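Local coordinates for protein parahox neighbor (Phaeodactylum tricornutum CCAP 1055/1, PDB 5Z5M) that probably converts 5-hydroxyisourate to (S)-allantoin in two steps, hydrolysis and then stereoselective decarboxylation, as a natural fusion of two enzymes of urate degradation, at residues A[169-174]-A[276-281]; A[181-186]-A[201-206]; A[190-195]-A[254-259]; A[230-235]-A[241-246]; A[269-274]-A[282-287]. All blocks are in the same frame, centred on the assembly; numbering follows the deposited sequence.

How the interactions relate
Interaction 1 joins the two halves of the fusion protein: helix 151-173 of the OHCU decarboxylase part meets the loop before strand 281-289 of the transthyretin-like part. The other four lie within that second part. Interactions 2, 4 and 5 connect its two sheets face to face. The centres of interactions 2 and 4 are about 4 Å apart; that of interaction 5 is about 8 Å from the first and 10 Å from the second. They form one core. Interaction 3 lies at the surface, about 39 Å from interaction 1 centre to centre. Interactions 2, 3 and 4 fall inside the loop closed by interaction 1; 2 and 3 interleave, 4 lies inside 3, and 5 crosses 1.

Interaction 1 of 5, residues A[169-174]-A[276-281]; sequences RLLSKI and DNPDDH
Leu171 meets the loop 276-281 through its two methyl groups. Its CG stands anti to the carbonyl carbon (chi1 -79°), and this brings the fork to the loop. CD2 lies 4.1 Å from CD of Pro278, and CG of the same ring is just as near. The other branch goes to the backbone: CD1 is 4.1 Å from O of Asp276. No hydrogen bond joins the segments; the touch is van der Waals contact. The loop is shaped by its own bonds. OD1 of Asn277 accepts from N of Asp279 at 2.9 Å, an Asx turn, with the donor above the carbonyl plane of the amide. A type I turn from Asn277 to Asp280 encloses Pro278. The carboxylate of Asp276 bonds to the backbone N of Gln263 of the second subunit. Leu171 sits near the end of helix 151-173 and also touches Ile49 of helix 49-61. The loop leads from strand 268-275 into strand 281-289, so the contact lies where the decarboxylase helices meet the transthyretin-like domain.

Interaction 2 of 5, residues A[181-186]-A[201-206]; sequences GFLTCH and IHLHRL
Leu183 and Leu203 reach toward each other across the space between two strands and meet tip to tip. In Leu183, CB points at the facing strand. CG follows anti to the backbone N (chi1 177°), which carries the fork inward. Of the two methyls, CD2 makes the contact, 3.8 Å from CD2 of Leu203. CD1, the other methyl, turns to Tyr282 and Val284 of strand 281-289, the parallel neighbour of its own strand. Leu203 has nearly the same shape (chi1 -177°), so each leucine offers the same branch. Two residues on, SG of Cys185 lies 4.4 Å from CD1 of Ile201, a looser apolar touch at the end of the isoleucine chain. The backbones stay well apart, with CA of Cys185 9.6 Å from CA of Ile201, and no hydrogen bond crosses. This is the facing of two sheets, as in the transthyretin sandwich. Leu203 touches Val215 of strand 213-219. Trp245 of strand 241-248 touches both Cys185 and Ile201.

Interaction 3 of 5, residues A[190-195]-A[254-259]; sequences TGNGCP and ASKGTF
A G1 beta bulge, formed where Gly193 and Cys194 both face Asp189, meets a Schellman motif that ends helix 249-256. Gly257 is the C-prime residue of that motif. Lys256 reaches from the helix end across to the bulge. Its chain is bent at chi2 (-110°) and extended beyond, and this lays it alongside Asn192, pointing the opposite way. CD of Lys256 is 4.1 Å from ND2 of Asn192. Farther out, NZ of Lys256 comes to 3.8 Å from SG of Cys194. The same ammonium donates to a water at 2.9 Å from NZ, and that water donates to O of Pro195 at 3.2 Å. Thr258, just after the glycine, adds its hydroxyl: OG1 lies 4.0 Å from ND2 of Asn192. The amide of Asn192 has its polar partner elsewhere, since ND2 bonds to the carboxylate of Asp189. The contact lies at the surface, and its one hydrogen-bonded link across the segments passes through the water. Between these segments the lysine charge is thus met by a water and not by a carboxylate, so the link is probably a mild one.

Interaction 4 of 5, residues A[230-235]-A[241-246]; sequences PALKGG and GQYEWT
Tyr243 is the first residue of segment 241-246 to touch segment 230-235. CD1 of Leu232 reaches it from the facing segment and lies 3.5 Å from CE2 of the tyrosine, oblique to the ring. The same methyl is 4.1 Å from both CD2 and CZ, so it is centred on CE2 along one side of the ring. The ring is placed there by chi1 of -64°, with CG anti to the carbonyl carbon. Its hydroxyl bonds to O of Thr239 and to NE of Arg205. A leucine in place of Tyr243 would probably leave both of these without their mate and weaken the packing on Leu232. Glu244 turns to the other face of the sheet, where it forms a salt bridge with Arg272. This alternation is that of the transthyretin fold, a sandwich in which one face of each sheet is turned to the core. Trp245 brings its indole back to the core side. Its six-membered ring meets Ala231 at the edge, near the ring plane: CB of Ala231 is 3.7 Å from CH2 and 4.1 Å from CZ3. The indole is also stacked with Phe273, and Leu183 and Leu203 touch it as well.

Interaction 5 of 5, residues A[269-274]-A[282-287]; sequences IPLRFG and YHVPLL
Segments 269-274 and 282-287 run nearly antiparallel, their end-to-end directions 163° apart, but they belong to different sheets. The closest CA atoms, those of Phe273 and Val284, are 8.6 Å apart, and no hydrogen bond crosses. Side chains fill the space between. Val284 is touched from two sides. Its CG2 lies over one face of the Phe273 ring, displaced from the ring centre and 4.1 Å from CE2 and CD2. With CG between the backbone N and the carbonyl carbon (chi1 70°), that ring turns its face to Val284. CG1 of Val284 meets CD2 of Leu271 at 4.2 Å. That leucine methyl is also 3.9 Å from O of Pro285. At one end CD1 of Ile269 and CD2 of Leu286 are 4.5 Å apart. At the other, CE2 of Tyr282 is 3.8 Å from O of Gly274, while the tyrosine hydroxyl bonds to N of Asp276. Strand 268-275 is paired with strand 241-248, whose Phe247 touches Leu286. Strand 281-289 lies between strands 182-189 and 292-296, and Val284 touches Thr295.

Interaction 1 of 5, residues A[169-174]-A[276-281]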
# COMPACT_ATOMS: atom_id res chain seq x y z
N ARG A 169 -29.10 11.19 -13.99
CA ARG A 169 -30.26 11.42 -14.86
C ARG A 169 -29.90 11.24 -16.33
O ARG A 169 -30.69 10.69 -17.10
CB ARG A 169 -30.84 12.81 -14.62
CG ARG A 169 -31.56 12.93 -13.29
CD ARG A 169 -31.91 14.38 -13.01
NE ARG A 169 -32.69 14.52 -11.79
CZ ARG A 169 -32.92 15.68 -11.18
NH1 ARG A 169 -32.43 16.80 -11.69
NH2 ARG A 169 -33.64 15.71 -10.07
N LEU A 170 -28.72 11.71 -16.72
CA LEU A 170 -28.22 11.54 -18.08
C LEU A 170 -28.10 10.06 -18.43
O LEU A 170 -28.46 9.64 -19.53
CB LEU A 170 -26.87 12.23 -18.27
CG LEU A 170 -26.86 13.75 -18.46
CD1 LEU A 170 -25.45 14.29 -18.32
CD2 LEU A 170 -27.45 14.12 -19.82
N LEU A 171 -27.58 9.27 -17.49
CA LEU A 171 -27.39 7.83 -17.70
C LEU A 171 -28.72 7.10 -17.90
O LEU A 171 -28.79 6.12 -18.65
CB LEU A 171 -26.64 7.21 -16.52
CG LEU A 171 -25.12 7.41 -16.49
CD1 LEU A 171 -24.54 6.84 -15.21
CD2 LEU A 171 -24.46 6.77 -17.69
N SER A 172 -29.77 7.57 -17.23
CA SER A 172 -31.06 6.89 -17.29
C SER A 172 -31.85 7.27 -18.54
O SER A 172 -32.72 6.52 -18.98
CB SER A 172 -31.88 7.18 -16.03
OG SER A 172 -32.30 8.53 -15.99
N LYS A 173 -31.54 8.43 -19.11
CA LYS A 173 -32.26 8.90 -20.29
C LYS A 173 -31.56 8.52 -21.60
O LYS A 173 -32.19 8.49 -22.66
CB LYS A 173 -32.43 10.42 -20.24
CG LYS A 173 -33.38 10.90 -19.16
CD LYS A 173 -33.39 12.41 -19.10
CE LYS A 173 -33.67 13.01 -20.47
NZ LYS A 173 -34.93 12.49 -21.07
N ILE A 174 -30.27 8.24 -21.52
CA ILE A 174 -29.47 7.99 -22.71
C ILE A 174 -29.06 6.52 -22.84
O ILE A 174 -28.65 5.89 -21.86
CB ILE A 174 -28.21 8.89 -22.72
CG1 ILE A 174 -28.59 10.32 -23.08
CG2 ILE A 174 -27.16 8.35 -23.69
CD1 ILE A 174 -27.46 11.32 -22.97
N ASP A 276 -18.68 3.67 -12.35
CA ASP A 276 -19.57 4.82 -12.42
C ASP A 276 -19.73 5.40 -13.83
O ASP A 276 -20.67 6.13 -14.09
CB ASP A 276 -19.07 5.92 -11.48
CG ASP A 276 -20.01 7.11 -11.40
OD1 ASP A 276 -21.16 6.93 -10.94
OD2 ASP A 276 -19.61 8.22 -11.82
N ASN A 277 -18.81 5.07 -14.74
CA ASN A 277 -18.81 5.69 -16.07
C ASN A 277 -18.48 4.69 -17.17
O ASN A 277 -17.34 4.24 -17.28
CB ASN A 277 -17.83 6.88 -16.09
CG ASN A 277 -17.86 7.65 -17.42
OD1 ASN A 277 -18.36 7.16 -18.43
ND2 ASN A 277 -17.31 8.86 -17.41
N PRO A 278 -19.46 4.37 -18.02
CA PRO A 278 -19.31 3.34 -19.06
C PRO A 278 -18.36 3.73 -20.19
O PRO A 278 -18.02 2.86 -21.00
CB PRO A 278 -20.74 3.16 -19.58
CG PRO A 278 -21.43 4.45 -19.27
CD PRO A 278 -20.81 4.97 -18.01
N ASP A 279 -17.96 5.00 -20.26
CA ASP A 279 -16.97 5.48 -21.23
C ASP A 279 -15.53 5.17 -20.83
O ASP A 279 -14.65 5.11 -21.68
CB ASP A 279 -17.09 7.00 -21.42
CG ASP A 279 -18.33 7.41 -22.19
OD1 ASP A 279 -18.77 6.65 -23.09
OD2 ASP A 279 -18.84 8.52 -21.92
N ASP A 280 -15.30 5.01 -19.53
CA ASP A 280 -13.94 4.98 -18.99
C ASP A 280 -13.26 3.63 -19.04
O ASP A 280 -13.91 2.58 -19.04
CB ASP A 280 -13.94 5.46 -17.53
CG ASP A 280 -14.09 6.96 -17.40
OD1 ASP A 280 -13.97 7.66 -18.43
OD2 ASP A 280 -14.31 7.44 -16.27
N HIS A 281 -11.93 3.66 -19.06
CA HIS A 281 -11.11 2.48 -18.82
C HIS A 281 -10.86 2.35 -17.32
O HIS A 281 -10.20 3.19 -16.71
CB HIS A 281 -9.79 2.56 -19.57
CG HIS A 281 -8.83 1.46 -19.25
ND1 HIS A 281 -7.49 1.53 -19.52
CD2 HIS A 281 -9.03 0.25 -18.66
CE1 HIS A 281 -6.90 0.42 -19.13
NE2 HIS A 281 -7.81 -0.38 -18.60

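Interaction 2 of 5, residues A[181-186]-A[201-206]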
# COMPACT_ATOMS: atom_id res chain seq x y z
N GLY A 181 -16.05 1.88 -22.95
CA GLY A 181 -15.18 1.69 -21.81
C GLY A 181 -14.91 0.21 -21.61
O GLY A 181 -15.53 -0.63 -22.25
N PHE A 182 -13.97 -0.10 -20.72
CA PHE A 182 -13.66 -1.50 -20.44
C PHE A 182 -12.94 -1.67 -19.11
O PHE A 182 -12.46 -0.69 -18.52
CB PHE A 182 -12.82 -2.12 -21.58
CG PHE A 182 -11.48 -1.44 -21.81
CD1 PHE A 182 -11.40 -0.27 -22.56
CD2 PHE A 182 -10.31 -1.99 -21.32
CE1 PHE A 182 -10.18 0.35 -22.78
CE2 PHE A 182 -9.09 -1.37 -21.54
CZ PHE A 182 -9.02 -0.20 -22.28
N LEU A 183 -12.87 -2.92 -18.66
CA LEU A 183 -12.32 -3.27 -17.36
C LEU A 183 -11.16 -4.24 -17.51
O LEU A 183 -11.29 -5.29 -18.13
CB LEU A 183 -13.41 -3.89 -16.48
CG LEU A 183 -13.02 -4.40 -15.08
CD1 LEU A 183 -12.57 -3.26 -14.17
CD2 LEU A 183 -14.19 -5.14 -14.46
N THR A 184 -10.01 -3.86 -16.95
CA THR A 184 -8.84 -4.73 -16.96
C THR A 184 -8.36 -5.00 -15.55
O THR A 184 -8.76 -4.33 -14.59
CB THR A 184 -7.68 -4.13 -17.77
OG1 THR A 184 -7.34 -2.85 -17.23
CG2 THR A 184 -8.05 -4.00 -19.25
N CYS A 185 -7.46 -5.98 -15.43
CA CYS A 185 -6.92 -6.39 -14.15
C CYS A 185 -5.46 -6.79 -14.30
O CYS A 185 -5.03 -7.25 -15.36
CB CYS A 185 -7.73 -7.54 -13.58
SG CYS A 185 -7.34 -7.94 -11.86
N HIS A 186 -4.70 -6.59 -13.24
CA HIS A 186 -3.31 -6.99 -13.17
C HIS A 186 -3.05 -7.49 -11.76
O HIS A 186 -3.54 -6.90 -10.80
CB HIS A 186 -2.39 -5.82 -13.53
CG HIS A 186 -0.93 -6.10 -13.38
ND1 HIS A 186 -0.25 -6.98 -14.20
CD2 HIS A 186 -0.02 -5.62 -12.50
CE1 HIS A 186 1.02 -7.03 -13.83
NE2 HIS A 186 1.18 -6.21 -12.80
N ILE A 201 -9.27 -16.12 -11.33
CA ILE A 201 -9.96 -14.90 -10.94
C ILE A 201 -11.39 -14.95 -11.44
O ILE A 201 -11.62 -15.14 -12.63
CB ILE A 201 -9.28 -13.64 -11.50
CG1 ILE A 201 -7.83 -13.52 -11.03
CG2 ILE A 201 -10.07 -12.40 -11.10
CD1 ILE A 201 -7.06 -12.37 -11.70
N HIS A 202 -12.36 -14.81 -10.54
CA HIS A 202 -13.75 -14.71 -10.94
C HIS A 202 -14.26 -13.28 -10.79
O HIS A 202 -13.69 -12.49 -10.04
CB HIS A 202 -14.63 -15.67 -10.13
CG HIS A 202 -14.30 -17.11 -10.36
ND1 HIS A 202 -14.93 -18.14 -9.67
CD2 HIS A 202 -13.43 -17.70 -11.20
CE1 HIS A 202 -14.44 -19.29 -10.08
NE2 HIS A 202 -13.53 -19.06 -11.00
N LEU A 203 -15.31 -12.96 -11.53
CA LEU A 203 -15.93 -11.64 -11.49
C LEU A 203 -17.45 -11.77 -11.45
O LEU A 203 -18.05 -12.42 -12.31
CB LEU A 203 -15.51 -10.80 -12.71
CG LEU A 203 -16.04 -9.36 -12.75
CD1 LEU A 203 -15.61 -8.57 -11.52
CD2 LEU A 203 -15.60 -8.65 -14.04
N HIS A 204 -18.06 -11.18 -10.43
CA HIS A 204 -19.52 -11.10 -10.33
C HIS A 204 -20.00 -9.67 -10.41
O HIS A 204 -19.31 -8.76 -9.96
CB HIS A 204 -20.01 -11.70 -9.00
CG HIS A 204 -19.91 -13.18 -8.93
ND1 HIS A 204 -18.72 -13.84 -8.73
CD2 HIS A 204 -20.86 -14.15 -9.04
CE1 HIS A 204 -18.94 -15.14 -8.70
NE2 HIS A 204 -20.23 -15.35 -8.89
N ARG A 205 -21.18 -9.48 -10.98
CA ARG A 205 -21.90 -8.21 -10.83
C ARG A 205 -22.88 -8.34 -9.67
O ARG A 205 -23.69 -9.27 -9.64
CB ARG A 205 -22.64 -7.83 -12.11
CG ARG A 205 -23.27 -6.43 -12.05
CD ARG A 205 -24.05 -6.10 -13.31
NE ARG A 205 -23.19 -5.93 -14.48
CZ ARG A 205 -23.10 -6.81 -15.48
NH1 ARG A 205 -23.84 -7.91 -15.47
NH2 ARG A 205 -22.29 -6.57 -16.50
N LEU A 206 -22.80 -7.43 -8.71
CA LEU A 206 -23.64 -7.50 -7.52
C LEU A 206 -24.88 -6.64 -7.63
O LEU A 206 -25.92 -6.95 -7.04
CB LEU A 206 -22.86 -7.10 -6.27
CG LEU A 206 -21.59 -7.90 -5.94
CD1 LEU A 206 -21.11 -7.55 -4.53
CD2 LEU A 206 -21.82 -9.39 -6.08

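Interaction 3 of 5, residues A[190-195]-A[254-259]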
# COMPACT_ATOMS: atom_id res chain seq x y z
N THR A 190 3.95 -9.08 -4.53
CA THR A 190 4.92 -8.16 -3.94
C THR A 190 5.91 -8.86 -3.02
O THR A 190 6.90 -8.27 -2.59
CB THR A 190 4.21 -7.04 -3.14
OG1 THR A 190 3.38 -7.62 -2.13
CG2 THR A 190 3.35 -6.20 -4.07
N GLY A 191 5.65 -10.13 -2.73
CA GLY A 191 6.57 -10.92 -1.93
C GLY A 191 7.75 -11.39 -2.76
O GLY A 191 8.86 -11.52 -2.26
N ASN A 192 7.49 -11.63 -4.05
CA ASN A 192 8.50 -12.13 -4.97
C ASN A 192 8.91 -11.14 -6.05
O ASN A 192 9.90 -11.35 -6.75
CB ASN A 192 8.00 -13.43 -5.62
CG ASN A 192 7.82 -14.54 -4.61
OD1 ASN A 192 8.63 -14.70 -3.69
ND2 ASN A 192 6.75 -15.31 -4.76
N GLY A 193 8.15 -10.05 -6.20
CA GLY A 193 8.50 -9.00 -7.15
C GLY A 193 8.26 -9.35 -8.61
O GLY A 193 8.97 -8.88 -9.50
N CYS A 194 7.23 -10.16 -8.85
CA CYS A 194 6.94 -10.65 -10.18
C CYS A 194 5.44 -10.60 -10.44
O CYS A 194 4.65 -10.62 -9.50
CB CYS A 194 7.45 -12.08 -10.35
SG CYS A 194 6.68 -13.28 -9.22
N PRO A 195 5.04 -10.54 -11.72
CA PRO A 195 3.62 -10.74 -12.03
C PRO A 195 3.17 -12.10 -11.52
O PRO A 195 3.97 -13.03 -11.49
CB PRO A 195 3.58 -10.70 -13.56
CG PRO A 195 4.82 -9.99 -13.96
CD PRO A 195 5.85 -10.35 -12.94
N ALA A 254 0.51 -21.59 -3.24
CA ALA A 254 0.84 -23.01 -3.15
C ALA A 254 1.63 -23.49 -4.37
O ALA A 254 2.45 -24.41 -4.26
CB ALA A 254 -0.43 -23.84 -2.99
N SER A 255 1.38 -22.88 -5.52
CA SER A 255 2.08 -23.25 -6.75
C SER A 255 3.54 -22.82 -6.69
O SER A 255 4.38 -23.36 -7.40
CB SER A 255 1.40 -22.64 -7.98
OG SER A 255 1.62 -21.24 -8.06
N LYS A 256 3.83 -21.84 -5.84
CA LYS A 256 5.19 -21.33 -5.72
C LYS A 256 5.93 -21.98 -4.56
O LYS A 256 7.14 -21.81 -4.40
CB LYS A 256 5.17 -19.81 -5.52
CG LYS A 256 4.64 -19.04 -6.72
CD LYS A 256 5.75 -18.27 -7.40
CE LYS A 256 5.41 -17.99 -8.85
NZ LYS A 256 6.41 -17.09 -9.48
N GLY A 257 5.20 -22.73 -3.74
CA GLY A 257 5.76 -23.27 -2.52
C GLY A 257 6.01 -22.18 -1.49
O GLY A 257 6.76 -22.38 -0.53
N THR A 258 5.39 -21.01 -1.68
CA THR A 258 5.54 -19.90 -0.74
C THR A 258 4.97 -20.27 0.62
O THR A 258 3.89 -20.87 0.72
CB THR A 258 4.84 -18.61 -1.26
OG1 THR A 258 5.30 -18.32 -2.58
CG2 THR A 258 5.13 -17.42 -0.36
N PHE A 259 5.70 -19.95 1.68
CA PHE A 259 5.21 -20.29 3.01
C PHE A 259 3.94 -19.52 3.34
O PHE A 259 3.88 -18.30 3.20
CB PHE A 259 6.26 -20.00 4.09
CG PHE A 259 5.76 -20.30 5.48
CD1 PHE A 259 5.66 -21.61 5.92
CD2 PHE A 259 5.37 -19.27 6.32
CE1 PHE A 259 5.19 -21.89 7.19
CE2 PHE A 259 4.90 -19.55 7.60
CZ PHE A 259 4.81 -20.87 8.03
O HOH W 1 4.21 -16.15 -11.04

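Interaction 4 of 5, residues A[230-235]-A[241-246]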
# COMPACT_ATOMS: atom_id res chain seq x y z
N PRO A 230 -9.43 -7.66 -21.62
CA PRO A 230 -10.35 -7.05 -20.65
C PRO A 230 -11.45 -8.01 -20.21
O PRO A 230 -11.94 -8.79 -21.02
CB PRO A 230 -10.94 -5.86 -21.41
CG PRO A 230 -9.90 -5.53 -22.44
CD PRO A 230 -9.31 -6.84 -22.85
N ALA A 231 -11.82 -7.93 -18.94
CA ALA A 231 -12.88 -8.77 -18.38
C ALA A 231 -14.24 -8.37 -18.93
O ALA A 231 -15.10 -9.22 -19.17
CB ALA A 231 -12.87 -8.68 -16.85
N LEU A 232 -14.44 -7.07 -19.11
CA LEU A 232 -15.68 -6.54 -19.64
C LEU A 232 -15.33 -5.47 -20.67
O LEU A 232 -14.37 -4.73 -20.48
CB LEU A 232 -16.54 -5.94 -18.52
CG LEU A 232 -17.01 -6.93 -17.45
CD1 LEU A 232 -17.75 -6.20 -16.34
CD2 LEU A 232 -17.89 -8.01 -18.07
N LYS A 233 -16.12 -5.39 -21.74
CA LYS A 233 -15.84 -4.44 -22.82
C LYS A 233 -17.13 -3.91 -23.47
O LYS A 233 -17.95 -4.69 -23.95
CB LYS A 233 -14.94 -5.08 -23.88
CG LYS A 233 -14.54 -4.15 -25.01
CD LYS A 233 -13.50 -4.80 -25.93
CE LYS A 233 -13.13 -3.88 -27.08
NZ LYS A 233 -12.02 -4.43 -27.91
N GLY A 234 -17.30 -2.60 -23.47
CA GLY A 234 -18.38 -2.00 -24.23
C GLY A 234 -19.69 -1.88 -23.48
O GLY A 234 -19.89 -2.54 -22.45
N GLY A 235 -20.59 -1.06 -24.01
CA GLY A 235 -21.79 -0.66 -23.29
C GLY A 235 -22.78 -1.75 -22.95
O GLY A 235 -23.71 -1.51 -22.18
N GLY A 241 -22.53 -0.07 -12.11
CA GLY A 241 -23.01 -0.94 -11.05
C GLY A 241 -21.92 -1.36 -10.08
O GLY A 241 -20.80 -0.85 -10.13
N GLN A 242 -22.26 -2.29 -9.19
CA GLN A 242 -21.30 -2.79 -8.23
C GLN A 242 -20.82 -4.17 -8.64
O GLN A 242 -21.62 -5.02 -9.04
CB GLN A 242 -21.91 -2.83 -6.83
CG GLN A 242 -20.91 -3.14 -5.74
CD GLN A 242 -21.54 -3.16 -4.36
OE1 GLN A 242 -22.62 -3.73 -4.17
NE2 GLN A 242 -20.87 -2.54 -3.40
N TYR A 243 -19.52 -4.40 -8.53
CA TYR A 243 -18.90 -5.67 -8.92
C TYR A 243 -18.05 -6.27 -7.79
O TYR A 243 -17.73 -5.59 -6.82
CB TYR A 243 -18.04 -5.49 -10.17
CG TYR A 243 -18.82 -5.09 -11.41
CD1 TYR A 243 -19.26 -3.78 -11.59
CD2 TYR A 243 -19.09 -6.01 -12.42
CE1 TYR A 243 -19.98 -3.41 -12.72
CE2 TYR A 243 -19.81 -5.65 -13.55
CZ TYR A 243 -20.24 -4.34 -13.70
OH TYR A 243 -20.95 -3.97 -14.82
N GLU A 244 -17.68 -7.54 -7.94
CA GLU A 244 -16.74 -8.16 -7.02
C GLU A 244 -15.81 -9.14 -7.74
O GLU A 244 -16.28 -10.08 -8.38
CB GLU A 244 -17.49 -8.87 -5.89
CG GLU A 244 -16.61 -9.46 -4.83
CD GLU A 244 -17.40 -10.00 -3.64
OE1 GLU A 244 -17.30 -11.22 -3.36
OE2 GLU A 244 -18.10 -9.20 -2.98
N TRP A 245 -14.50 -8.89 -7.66
CA TRP A 245 -13.52 -9.89 -8.05
C TRP A 245 -13.45 -10.95 -6.96
O TRP A 245 -13.71 -10.67 -5.79
CB TRP A 245 -12.10 -9.32 -8.21
CG TRP A 245 -11.82 -8.27 -9.26
CD1 TRP A 245 -11.47 -6.97 -9.02
CD2 TRP A 245 -11.75 -8.44 -10.68
NE1 TRP A 245 -11.23 -6.32 -10.20
CE2 TRP A 245 -11.41 -7.19 -11.24
CE3 TRP A 245 -11.99 -9.52 -11.54
CZ2 TRP A 245 -11.28 -6.99 -12.61
CZ3 TRP A 245 -11.86 -9.32 -12.91
CH2 TRP A 245 -11.51 -8.06 -13.43
N THR A 246 -13.05 -12.15 -7.35
CA THR A 246 -12.61 -13.16 -6.40
C THR A 246 -11.24 -13.62 -6.85
O THR A 246 -11.10 -14.22 -7.91
CB THR A 246 -13.58 -14.36 -6.32
OG1 THR A 246 -14.88 -13.91 -5.91
CG2 THR A 246 -13.08 -15.38 -5.31

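Interaction 5 of 5, residues A[269-274]-A[282-287]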
# COMPACT_ATOMS: atom_id res chain seq x y z
N ILE A 269 -9.43 -13.88 -1.92
CA ILE A 269 -9.61 -12.45 -1.66
C ILE A 269 -10.75 -11.86 -2.48
O ILE A 269 -10.68 -11.84 -3.71
CB ILE A 269 -8.33 -11.65 -1.95
CG1 ILE A 269 -7.17 -12.13 -1.08
CG2 ILE A 269 -8.57 -10.14 -1.76
CD1 ILE A 269 -5.88 -11.36 -1.31
N PRO A 270 -11.80 -11.38 -1.80
CA PRO A 270 -12.84 -10.62 -2.49
C PRO A 270 -12.43 -9.16 -2.67
O PRO A 270 -11.79 -8.59 -1.77
CB PRO A 270 -14.04 -10.75 -1.55
CG PRO A 270 -13.42 -10.81 -0.20
CD PRO A 270 -12.12 -11.58 -0.37
N LEU A 271 -12.76 -8.58 -3.81
CA LEU A 271 -12.48 -7.17 -4.07
C LEU A 271 -13.73 -6.53 -4.64
O LEU A 271 -14.02 -6.67 -5.82
CB LEU A 271 -11.30 -7.00 -5.04
CG LEU A 271 -10.34 -5.83 -4.81
CD1 LEU A 271 -9.68 -5.96 -3.45
CD2 LEU A 271 -9.27 -5.74 -5.91
N ARG A 272 -14.46 -5.83 -3.77
CA ARG A 272 -15.74 -5.22 -4.12
C ARG A 272 -15.52 -3.77 -4.58
O ARG A 272 -14.82 -3.00 -3.92
CB ARG A 272 -16.68 -5.27 -2.91
CG ARG A 272 -18.11 -4.85 -3.17
CD ARG A 272 -18.96 -5.14 -1.93
NE ARG A 272 -18.86 -6.54 -1.54
CZ ARG A 272 -19.28 -7.03 -0.37
NH1 ARG A 272 -19.84 -6.23 0.52
NH2 ARG A 272 -19.15 -8.32 -0.10
N PHE A 273 -16.11 -3.41 -5.72
CA PHE A 273 -15.91 -2.08 -6.30
C PHE A 273 -17.05 -1.63 -7.22
O PHE A 273 -17.81 -2.44 -7.75
CB PHE A 273 -14.58 -2.02 -7.06
CG PHE A 273 -14.58 -2.84 -8.33
CD1 PHE A 273 -14.36 -4.20 -8.29
CD2 PHE A 273 -14.79 -2.23 -9.55
CE1 PHE A 273 -14.34 -4.95 -9.45
CE2 PHE A 273 -14.78 -2.98 -10.72
CZ PHE A 273 -14.56 -4.34 -10.67
N GLY A 274 -17.15 -0.32 -7.42
CA GLY A 274 -18.19 0.25 -8.25
C GLY A 274 -17.64 0.82 -9.54
O GLY A 274 -16.53 1.36 -9.56
N TYR A 282 -11.42 1.31 -16.72
CA TYR A 282 -11.18 1.02 -15.31
C TYR A 282 -10.12 -0.06 -15.20
O TYR A 282 -10.28 -1.15 -15.76
CB TYR A 282 -12.45 0.58 -14.59
CG TYR A 282 -13.36 1.70 -14.14
CD1 TYR A 282 -13.94 2.58 -15.05
CD2 TYR A 282 -13.68 1.86 -12.79
CE1 TYR A 282 -14.78 3.59 -14.63
CE2 TYR A 282 -14.52 2.86 -12.37
CZ TYR A 282 -15.07 3.73 -13.28
OH TYR A 282 -15.91 4.73 -12.86
N HIS A 283 -9.04 0.23 -14.51
CA HIS A 283 -8.03 -0.78 -14.23
C HIS A 283 -8.02 -1.04 -12.73
O HIS A 283 -7.62 -0.19 -11.95
CB HIS A 283 -6.65 -0.32 -14.72
CG HIS A 283 -5.56 -1.32 -14.46
ND1 HIS A 283 -5.43 -2.48 -15.20
CD2 HIS A 283 -4.57 -1.34 -13.55
CE1 HIS A 283 -4.40 -3.16 -14.76
NE2 HIS A 283 -3.86 -2.50 -13.75
N VAL A 284 -8.49 -2.22 -12.32
CA VAL A 284 -8.60 -2.53 -10.90
C VAL A 284 -7.74 -3.73 -10.56
O VAL A 284 -8.21 -4.87 -10.62
CB VAL A 284 -10.07 -2.78 -10.50
CG1 VAL A 284 -10.19 -3.07 -8.99
CG2 VAL A 284 -10.92 -1.58 -10.88
N PRO A 285 -6.47 -3.48 -10.24
CA PRO A 285 -5.46 -4.52 -9.99
C PRO A 285 -5.41 -5.01 -8.55
O PRO A 285 -6.09 -4.47 -7.67
CB PRO A 285 -4.16 -3.81 -10.35
CG PRO A 285 -4.40 -2.40 -9.91
CD PRO A 285 -5.88 -2.13 -10.12
N LEU A 286 -4.60 -6.03 -8.31
CA LEU A 286 -4.33 -6.53 -6.97
C LEU A 286 -2.82 -6.58 -6.72
O LEU A 286 -2.07 -7.18 -7.49
CB LEU A 286 -4.94 -7.93 -6.79
CG LEU A 286 -4.70 -8.62 -5.44
CD1 LEU A 286 -5.48 -7.90 -4.34
CD2 LEU A 286 -5.06 -10.10 -5.50
N LEU A 287 -2.37 -5.93 -5.65
CA LEU A 287 -1.01 -6.07 -5.15
C LEU A 287 -1.07 -7.02 -3.97
O LEU A 287 -1.79 -6.74 -3.02
CB LEU A 287 -0.42 -4.71 -4.73
CG LEU A 287 0.08 -3.71 -5.78
CD1 LEU A 287 -1.01 -3.30 -6.75
CD2 LEU A 287 0.66 -2.49 -5.08